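PDB 1V4V: UDP-N-Acetylglucosamine 2-Epimerase from Thermus thermophilus, which probably interconverts UDP-N-acetylglucosamine and UDP-N-acetylmannosamine by inverting the configuration at C2 of the sugar. Local coordinates for residues A18-P23 and H120-L125; R167-L172 and A362-L367; P212-L217 and P241-A246; V250-G253 and V258-D261. All coordinates share one frame; numbering follows the deposited sequence.

Contact 1 of 4, residues A18-P23 and H120-L125; sequences ATKMAP and HVEAGL
Glu122 sets CG opposite its backbone N (chi1 -157°) and runs out extended to the carboxylate, while Lys20, with CG beside its backbone N, stays extended to CE and turns NZ aside (chi4 -59°); the two side chains, one from the loop after strand 118-121 and one from helix 15-29, meet across the contact. The setting is the N-terminal Rossmann-like domain of a GT-B fold, at the C-terminal edge of its parallel sheet. In the sheet, strand 94-98 lies between strands 6-12 and 118-121, and its His98 touches all four contacting side chains, Lys20, Met21, Val121 and Glu122. Because of the turn at NZ, the closest approach is made by methylene rather than ammonium: CD of Lys20 lies 3.2 Å from OE1 of Glu122. The salt bridge between Lys20 NZ and Glu122 OE1 is long, at 3.9 Å, and the attraction is likely to be modest. Deeper in, Met21, a selenomethionine, bends its chain at the second and third torsions and brings SE to 3.8 Å from CG2 of Val121, an apolar contact between two buried side chains. A bound glycerol, probably from the crystallisation liquor, lies about 4 Å from the Lys20 side chain, consistent with the interdomain cleft expected beside this sheet edge. One water links the charged ends: it accepts from Lys20 NZ at 3.1 Å and donates weakly to Glu122 OE1 at 3.3 Å.

Contact 2 of 4, residues R167-L172 and A362-L367; sequences REEGIL and AWRLGL
Trp363 presents the far corner of its six-membered ring to Glu169. Its CH2 lies 3.6 Å from Glu169 O, the carbonyl oxygen sitting at the ring edge and near the ring plane, and the same carbon is 3.7 Å from Glu169 OE2. The next residue, Arg364, folds back through chi2 and chi3 and lays CD over a face of the indole, offset toward the rim, with Trp363 CZ3 3.7 Å above the guanidinium plane. Thus supported, Arg364 grips the Glu169 carboxylate end-on in a salt bridge, NH1 and NH2 each taking one oxygen. NH2 gives a fairly straight bond to Glu169 OE1 (2.6 Å, 163°), while NH1 reaches the syn lone pair of Glu169 OE2 at 2.6 Å on a more bent path, 140°. The carboxylate and guanidinium planes stand 56° apart, and OE1 is met from above the carboxylate plane. Glu169 is folded toward Arg364: CG lies between backbone N and carbonyl carbon, and the chain bends again at chi2. The pair joins helix 353-364 to the 3-10 turn leading into strand 171-173, an outermost strand of the N-terminal sheet of this GT-B fold. Asp148 is a second anionic partner, at Arg364 NE. A leucine in place of Arg364 would probably leave the carboxylates of Glu169 and Asp148 without their shared cationic mate and Glu169 freer to turn. At Leu365 the backbone leaves helical angles, and Gly366, with positive phi, is the C-prime residue of a Schellman motif: Leu367 N bonds to Ala362 O at 2.7 Å, and Gly366 N to Trp363 O.

Contact 3 of 4, residues P212-L217 and P241-A246; sequences PLLSDL and PVVREA
The first turn of helix 214-227 comes so near helix 241-251 that CA of Ser215 and CA of Ala246 are only 4.8 Å apart. Such closeness is consistent with the small side chain of Ala246, whose CB points at the other helix and packs 3.7 Å from CB of Leu214. Beyond that point Leu214 continues toward Val243: with CG beside the backbone N (chi1 -74°) and an extended end, its CD1 touches Val243 CG1 at 3.8 Å and lies just as near Val243 CA, while CG2 is hardly farther. One leucine methyl thus meets the branched head of the valine as a whole. These are neighbouring helices of the C-terminal Rossmann-like domain, in the run from strand 200-203 through strand 232-236 to strand 257-260. Val243 also packs on Trp211 and Val237, which extends the apolar patch into adjoining loops. At Ser215 the contact turns polar. Ser215 OG stands opposite its backbone N (chi1 -176°) and shares a water with Ala246: the water is 2.8 Å from Ser215 OG and donates to Ala246 O at 2.6 Å.

Contact 4 of 4, residues V250-G253 and V258-D261; sequences VLKG and VLLD
Leu259 points its side chain from strand 257-260 at the end of helix 241-251. Its CG lies beside the backbone N (chi1 -52°), and from the fork that follows CD1 lies along Lys252, while both methyls come near Leu251 CB, CD2 marginally the nearer at 4.1 Å. CD1 of Leu259 is 3.7 Å from Lys252 CE, and CD and CG of the lysine follow within 4.0 Å, so the methyl rests along the aliphatic run rather than at a single carbon. The lysine is shaped for this by an early bend (chi2 -69°), after which CD, CE and NZ stretch out across the end of the leucine. Leu251 keeps CG beside its own backbone N (chi1 -61°), and CB is the atom that meets Leu259; Tyr235 of the adjacent strand 232-236 touches both leucines. Leu251 is buried, whereas Lys252, the first residue to leave helical angles, covers the outer side. The extended end carries the ammonium toward the strand backbone, where a water accepts from Lys252 NZ at 3.0 Å and donates weakly to Leu259 O at 3.4 Å. Lys252 also makes a cation-pi interaction with Phe248, four residues back, in helix 241-251, a second hold on its chain. Val258 and Leu260 turn their side chains to the other side of the strand, as beta alternation requires, leaving Leu259 to face the helix. Such packing, of a helix end against the strand that follows it, belongs to a beta-alpha-beta crossover, here strand 232-236, helix 241-251 and strand 257-260.

Overall arrangement
From the N terminus, contact 1 closes first, joining helix 15-29 to the end of strand 118-121 within the N-terminal domain. Contact 2 opens at 167-172 and closes only at 362-367; its long loop encloses contacts 3 and 4, which follow in series in the C-terminal domain, closing short loops of 23 and four residues. Contacts 1 and 2 reach the same sheet, with centres about 16 Å apart. Contacts 3 and 4 share helix 241-251 and touch through a 2.9 Å salt bridge from Arg244 NH2 to Asp261 OD2. Their centres lie about 51 Å from that of contact 2, across the chain's centre. Contact 2 returns the chain, after the C-terminal domain, to the first domain.

Contact 1 of 4, residues A18-P23 and H120-L125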
# COMPACT_ATOMS: atom_id res chain seq x y z
N ALA A 18 14.47 5.80 -14.84
CA ALA A 18 15.92 5.59 -14.89
C ALA A 18 16.66 6.91 -14.67
O ALA A 18 17.65 6.97 -13.94
CB ALA A 18 16.30 4.98 -16.25
N THR A 19 16.17 7.97 -15.30
CA THR A 19 16.78 9.29 -15.18
C THR A 19 16.80 9.78 -13.75
O THR A 19 17.82 10.29 -13.28
CB THR A 19 16.02 10.33 -16.05
OG1 THR A 19 16.13 9.96 -17.43
CG2 THR A 19 16.61 11.71 -15.85
N LYS A 20 15.69 9.63 -13.04
CA LYS A 20 15.61 10.09 -11.66
C LYS A 20 16.36 9.17 -10.69
O LYS A 20 16.72 9.60 -9.59
CB LYS A 20 14.15 10.21 -11.23
CG LYS A 20 13.38 11.28 -12.01
CD LYS A 20 11.95 11.39 -11.52
CE LYS A 20 11.16 12.43 -12.31
NZ LYS A 20 11.78 13.78 -12.22
N MSE A 21 16.60 7.93 -11.10
CA MSE A 21 17.30 6.98 -10.23
C MSE A 21 18.82 6.97 -10.43
O MSE A 21 19.56 6.63 -9.50
CB MSE A 21 16.74 5.57 -10.44
CG MSE A 21 15.32 5.40 -9.91
SE MSE A 21 15.19 5.54 -7.99
CE MSE A 21 14.52 3.76 -7.63
N ALA A 22 19.27 7.35 -11.62
CA ALA A 22 20.70 7.38 -11.93
C ALA A 22 21.52 8.11 -10.86
O ALA A 22 22.57 7.62 -10.43
CB ALA A 22 20.93 8.01 -13.31
N PRO A 23 21.06 9.30 -10.43
CA PRO A 23 21.80 10.05 -9.41
C PRO A 23 21.93 9.27 -8.10
O PRO A 23 22.94 9.38 -7.39
CB PRO A 23 20.97 11.31 -9.23
CG PRO A 23 20.34 11.50 -10.58
CD PRO A 23 19.94 10.09 -10.95
N HIS A 120 11.15 4.26 -0.96
CA HIS A 120 10.38 4.83 -2.06
C HIS A 120 10.87 6.24 -2.39
O HIS A 120 10.70 7.16 -1.59
CB HIS A 120 8.90 4.87 -1.69
CG HIS A 120 7.98 5.09 -2.85
ND1 HIS A 120 6.62 5.28 -2.70
CD2 HIS A 120 8.22 5.13 -4.18
CE1 HIS A 120 6.07 5.41 -3.89
NE2 HIS A 120 7.01 5.32 -4.81
N VAL A 121 11.48 6.39 -3.56
CA VAL A 121 12.01 7.68 -4.01
C VAL A 121 10.91 8.57 -4.60
O VAL A 121 10.03 8.10 -5.32
CB VAL A 121 13.14 7.46 -5.05
CG1 VAL A 121 13.74 8.80 -5.49
CG2 VAL A 121 14.24 6.57 -4.45
N GLU A 122 10.98 9.86 -4.27
CA GLU A 122 10.01 10.86 -4.71
C GLU A 122 8.60 10.50 -4.26
O GLU A 122 7.65 10.60 -5.02
CB GLU A 122 10.03 11.03 -6.24
CG GLU A 122 9.49 12.40 -6.68
CD GLU A 122 9.27 12.53 -8.18
OE1 GLU A 122 10.21 12.27 -8.96
OE2 GLU A 122 8.15 12.91 -8.57
N ALA A 123 8.49 10.09 -3.00
CA ALA A 123 7.22 9.67 -2.40
C ALA A 123 6.43 10.78 -1.70
O ALA A 123 7.00 11.78 -1.24
CB ALA A 123 7.48 8.55 -1.41
N GLY A 124 5.12 10.61 -1.63
CA GLY A 124 4.29 11.58 -0.94
C GLY A 124 3.29 12.39 -1.75
O GLY A 124 2.39 13.01 -1.18
N LEU A 125 3.44 12.42 -3.07
CA LEU A 125 2.51 13.18 -3.90
C LEU A 125 1.16 12.47 -3.91
O LEU A 125 1.09 11.26 -4.11
CB LEU A 125 3.06 13.32 -5.32
CG LEU A 125 4.45 13.97 -5.38
CD1 LEU A 125 4.86 14.19 -6.83
CD2 LEU A 125 4.44 15.30 -4.63
O HOH W 1 12.69 14.47 -9.37

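Contact 2 of 4, residues R167-L172 and A362-L367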
# COMPACT_ATOMS: atom_id res chain seq x y z
N ARG A 167 5.46 7.34 10.10
CA ARG A 167 6.14 7.98 11.22
C ARG A 167 7.26 8.90 10.75
O ARG A 167 7.84 8.69 9.68
CB ARG A 167 6.70 6.91 12.15
CG ARG A 167 5.64 6.01 12.76
CD ARG A 167 6.25 4.75 13.35
NE ARG A 167 6.94 3.97 12.33
CZ ARG A 167 7.39 2.73 12.52
NH1 ARG A 167 7.22 2.13 13.69
NH2 ARG A 167 8.01 2.09 11.54
N GLU A 168 7.56 9.91 11.56
CA GLU A 168 8.61 10.88 11.27
C GLU A 168 9.94 10.25 10.89
O GLU A 168 10.54 10.61 9.88
CB GLU A 168 8.82 11.80 12.48
CG GLU A 168 7.83 12.94 12.59
CD GLU A 168 8.21 14.12 11.73
OE1 GLU A 168 7.40 15.08 11.64
OE2 GLU A 168 9.32 14.11 11.15
N GLU A 169 10.41 9.31 11.71
CA GLU A 169 11.69 8.66 11.48
C GLU A 169 11.73 7.93 10.14
O GLU A 169 12.81 7.66 9.61
CB GLU A 169 11.99 7.68 12.61
CG GLU A 169 11.29 6.33 12.48
CD GLU A 169 12.18 5.28 11.86
OE1 GLU A 169 11.65 4.26 11.36
OE2 GLU A 169 13.42 5.46 11.87
N GLY A 170 10.56 7.62 9.60
CA GLY A 170 10.51 6.91 8.33
C GLY A 170 10.40 7.82 7.12
O GLY A 170 10.16 7.33 6.01
N ILE A 171 10.55 9.12 7.32
CA ILE A 171 10.46 10.07 6.21
C ILE A 171 11.66 11.01 6.18
O ILE A 171 12.08 11.53 7.22
CB ILE A 171 9.20 10.95 6.32
CG1 ILE A 171 7.95 10.08 6.43
CG2 ILE A 171 9.11 11.88 5.11
CD1 ILE A 171 6.71 10.84 6.82
N LEU A 172 12.21 11.22 4.99
CA LEU A 172 13.35 12.11 4.79
C LEU A 172 12.99 13.05 3.63
O LEU A 172 12.63 12.58 2.56
CB LEU A 172 14.60 11.31 4.42
CG LEU A 172 15.88 12.10 4.12
CD1 LEU A 172 16.40 12.75 5.39
CD2 LEU A 172 16.94 11.17 3.55
N ALA A 362 22.07 4.08 3.60
CA ALA A 362 23.24 3.69 4.38
C ALA A 362 22.90 3.73 5.87
O ALA A 362 23.30 2.85 6.63
CB ALA A 362 24.40 4.63 4.08
N TRP A 363 22.16 4.76 6.26
CA TRP A 363 21.74 4.93 7.65
C TRP A 363 20.85 3.77 8.10
O TRP A 363 21.01 3.24 9.20
CB TRP A 363 21.00 6.26 7.81
CG TRP A 363 20.27 6.40 9.11
CD1 TRP A 363 20.81 6.33 10.36
CD2 TRP A 363 18.88 6.65 9.28
NE1 TRP A 363 19.82 6.52 11.30
CE2 TRP A 363 18.63 6.73 10.66
CE3 TRP A 363 17.81 6.83 8.39
CZ2 TRP A 363 17.35 6.97 11.19
CZ3 TRP A 363 16.54 7.07 8.91
CH2 TRP A 363 16.32 7.14 10.30
N ARG A 364 19.90 3.38 7.25
CA ARG A 364 19.00 2.28 7.57
C ARG A 364 19.77 0.98 7.69
O ARG A 364 19.40 0.10 8.47
CB ARG A 364 17.92 2.13 6.49
CG ARG A 364 16.80 3.15 6.58
CD ARG A 364 16.21 3.15 7.98
NE ARG A 364 14.78 3.46 7.98
CZ ARG A 364 14.09 3.77 9.07
NH1 ARG A 364 14.69 3.81 10.25
NH2 ARG A 364 12.79 4.02 8.98
N LEU A 365 20.84 0.85 6.90
CA LEU A 365 21.66 -0.35 6.91
C LEU A 365 22.78 -0.26 7.95
O LEU A 365 23.65 -1.12 8.01
CB LEU A 365 22.27 -0.58 5.52
CG LEU A 365 21.27 -0.89 4.40
CD1 LEU A 365 22.00 -0.94 3.07
CD2 LEU A 365 20.58 -2.23 4.67
N GLY A 366 22.74 0.79 8.77
CA GLY A 366 23.74 0.97 9.81
C GLY A 366 25.15 1.24 9.31
O GLY A 366 26.12 0.79 9.92
N LEU A 367 25.27 1.97 8.20
CA LEU A 367 26.57 2.29 7.63
C LEU A 367 26.82 3.79 7.61
O LEU A 367 27.58 4.29 6.78
CB LEU A 367 26.68 1.74 6.20
CG LEU A 367 26.68 0.22 6.01
CD1 LEU A 367 26.75 -0.11 4.53
CD2 LEU A 367 27.87 -0.39 6.74

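Contact 3 of 4, residues P212-L217 and P241-A246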
# COMPACT_ATOMS: atom_id res chain seq x y z
N PRO A 212 0.02 28.79 -33.35
CA PRO A 212 -0.36 29.90 -34.23
C PRO A 212 0.34 31.23 -33.98
O PRO A 212 0.17 32.17 -34.76
CB PRO A 212 -1.87 29.99 -34.02
CG PRO A 212 -2.01 29.63 -32.58
CD PRO A 212 -1.09 28.44 -32.45
N LEU A 213 1.11 31.31 -32.90
CA LEU A 213 1.83 32.53 -32.56
C LEU A 213 3.31 32.38 -32.92
O LEU A 213 4.07 33.34 -32.84
CB LEU A 213 1.74 32.82 -31.06
CG LEU A 213 0.37 32.82 -30.39
CD1 LEU A 213 0.56 33.19 -28.91
CD2 LEU A 213 -0.56 33.81 -31.08
N LEU A 214 3.71 31.18 -33.31
CA LEU A 214 5.11 30.90 -33.63
C LEU A 214 5.75 31.83 -34.64
O LEU A 214 6.89 32.24 -34.45
CB LEU A 214 5.27 29.45 -34.08
CG LEU A 214 5.19 28.40 -32.97
CD1 LEU A 214 5.43 27.02 -33.56
CD2 LEU A 214 6.22 28.70 -31.88
N SER A 215 5.03 32.17 -35.71
CA SER A 215 5.60 33.06 -36.70
C SER A 215 5.85 34.45 -36.10
O SER A 215 6.92 35.03 -36.30
CB SER A 215 4.67 33.18 -37.91
OG SER A 215 5.26 33.98 -38.92
N ASP A 216 4.87 34.97 -35.36
CA ASP A 216 5.01 36.28 -34.72
C ASP A 216 6.14 36.24 -33.67
O ASP A 216 6.94 37.17 -33.58
CB ASP A 216 3.70 36.70 -34.02
CG ASP A 216 2.62 37.15 -35.00
OD1 ASP A 216 2.91 37.29 -36.21
OD2 ASP A 216 1.48 37.37 -34.56
N LEU A 217 6.20 35.17 -32.89
CA LEU A 217 7.24 35.05 -31.86
C LEU A 217 8.61 34.87 -32.50
O LEU A 217 9.61 35.39 -32.00
CB LEU A 217 6.93 33.89 -30.92
CG LEU A 217 5.70 34.09 -30.03
CD1 LEU A 217 5.38 32.81 -29.27
CD2 LEU A 217 5.95 35.24 -29.07
N PRO A 241 5.66 19.55 -38.56
CA PRO A 241 5.64 20.43 -39.74
C PRO A 241 4.99 21.78 -39.47
O PRO A 241 5.41 22.80 -40.02
CB PRO A 241 4.87 19.61 -40.77
CG PRO A 241 5.23 18.20 -40.40
CD PRO A 241 5.12 18.22 -38.89
N VAL A 242 3.96 21.79 -38.62
CA VAL A 242 3.25 23.02 -38.28
C VAL A 242 4.22 24.03 -37.66
O VAL A 242 4.15 25.24 -37.95
CB VAL A 242 2.12 22.75 -37.27
CG1 VAL A 242 1.33 24.03 -37.01
CG2 VAL A 242 1.20 21.65 -37.78
N VAL A 243 5.11 23.53 -36.82
CA VAL A 243 6.10 24.37 -36.15
C VAL A 243 7.14 24.88 -37.15
O VAL A 243 7.46 26.07 -37.16
CB VAL A 243 6.85 23.57 -35.06
CG1 VAL A 243 7.97 24.41 -34.46
CG2 VAL A 243 5.87 23.13 -33.99
N ARG A 244 7.64 23.98 -37.99
CA ARG A 244 8.65 24.36 -38.96
C ARG A 244 8.15 25.30 -40.04
O ARG A 244 8.87 26.18 -40.48
CB ARG A 244 9.26 23.10 -39.57
CG ARG A 244 9.84 22.19 -38.50
CD ARG A 244 10.97 21.34 -38.99
NE ARG A 244 11.75 20.82 -37.87
CZ ARG A 244 12.93 20.22 -38.00
NH1 ARG A 244 13.46 20.06 -39.21
NH2 ARG A 244 13.58 19.80 -36.93
N GLU A 245 6.90 25.13 -40.47
CA GLU A 245 6.36 26.02 -41.49
C GLU A 245 6.31 27.44 -40.96
O GLU A 245 6.40 28.41 -41.72
CB GLU A 245 4.96 25.57 -41.91
CG GLU A 245 4.97 24.52 -43.00
CD GLU A 245 3.58 24.06 -43.35
OE1 GLU A 245 2.97 23.34 -42.53
OE2 GLU A 245 3.09 24.43 -44.44
N ALA A 246 6.16 27.56 -39.64
CA ALA A 246 6.07 28.87 -39.01
C ALA A 246 7.44 29.49 -38.74
O ALA A 246 7.66 30.66 -39.05
CB ALA A 246 5.30 28.75 -37.69
O HOH W 2 6.32 32.15 -40.70

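Contact 4 of 4, residues V250-G253 and V258-D261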
# COMPACT_ATOMS: atom_id res chain seq x y z
N VAL A 250 11.16 32.37 -41.14
CA VAL A 250 11.59 33.56 -40.41
C VAL A 250 13.03 33.49 -39.94
O VAL A 250 13.79 34.45 -40.09
CB VAL A 250 10.70 33.80 -39.17
CG1 VAL A 250 11.23 34.98 -38.38
CG2 VAL A 250 9.25 34.03 -39.59
N LEU A 251 13.42 32.35 -39.37
CA LEU A 251 14.76 32.21 -38.81
C LEU A 251 15.85 31.62 -39.70
O LEU A 251 17.03 31.74 -39.37
CB LEU A 251 14.68 31.44 -37.49
CG LEU A 251 13.83 32.14 -36.42
CD1 LEU A 251 13.76 31.26 -35.16
CD2 LEU A 251 14.42 33.50 -36.09
N LYS A 252 15.47 30.98 -40.80
CA LYS A 252 16.48 30.44 -41.72
C LYS A 252 17.12 31.64 -42.38
O LYS A 252 16.43 32.55 -42.84
CB LYS A 252 15.85 29.56 -42.80
CG LYS A 252 15.53 28.15 -42.37
CD LYS A 252 16.78 27.34 -42.13
CE LYS A 252 16.42 25.92 -41.71
NZ LYS A 252 17.62 25.07 -41.46
N GLY A 253 18.44 31.66 -42.45
CA GLY A 253 19.11 32.78 -43.08
C GLY A 253 19.49 33.87 -42.09
O GLY A 253 20.13 34.85 -42.48
N VAL A 258 21.02 29.37 -35.09
CA VAL A 258 21.36 28.03 -35.54
C VAL A 258 20.16 27.14 -35.28
O VAL A 258 19.78 26.93 -34.12
CB VAL A 258 22.57 27.45 -34.77
CG1 VAL A 258 22.82 26.01 -35.22
CG2 VAL A 258 23.81 28.30 -35.02
N LEU A 259 19.55 26.62 -36.34
CA LEU A 259 18.40 25.74 -36.18
C LEU A 259 18.86 24.29 -36.24
O LEU A 259 19.54 23.87 -37.18
CB LEU A 259 17.36 26.02 -37.27
CG LEU A 259 16.92 27.47 -37.44
CD1 LEU A 259 15.73 27.52 -38.40
CD2 LEU A 259 16.52 28.07 -36.09
N LEU A 260 18.50 23.53 -35.21
CA LEU A 260 18.87 22.13 -35.13
C LEU A 260 17.65 21.24 -34.97
O LEU A 260 16.54 21.72 -34.75
CB LEU A 260 19.80 21.91 -33.93
CG LEU A 260 21.07 22.75 -33.85
CD1 LEU A 260 21.78 22.48 -32.54
CD2 LEU A 260 21.98 22.41 -35.03
N ASP A 261 17.87 19.93 -35.10
CA ASP A 261 16.81 18.96 -34.92
C ASP A 261 16.81 18.69 -33.42
O ASP A 261 17.79 18.99 -32.73
CB ASP A 261 17.12 17.66 -35.67
CG ASP A 261 16.84 17.76 -37.16
OD1 ASP A 261 17.25 16.85 -37.91
OD2 ASP A 261 16.19 18.74 -37.59
O HOH W 3 17.54 22.69 -39.71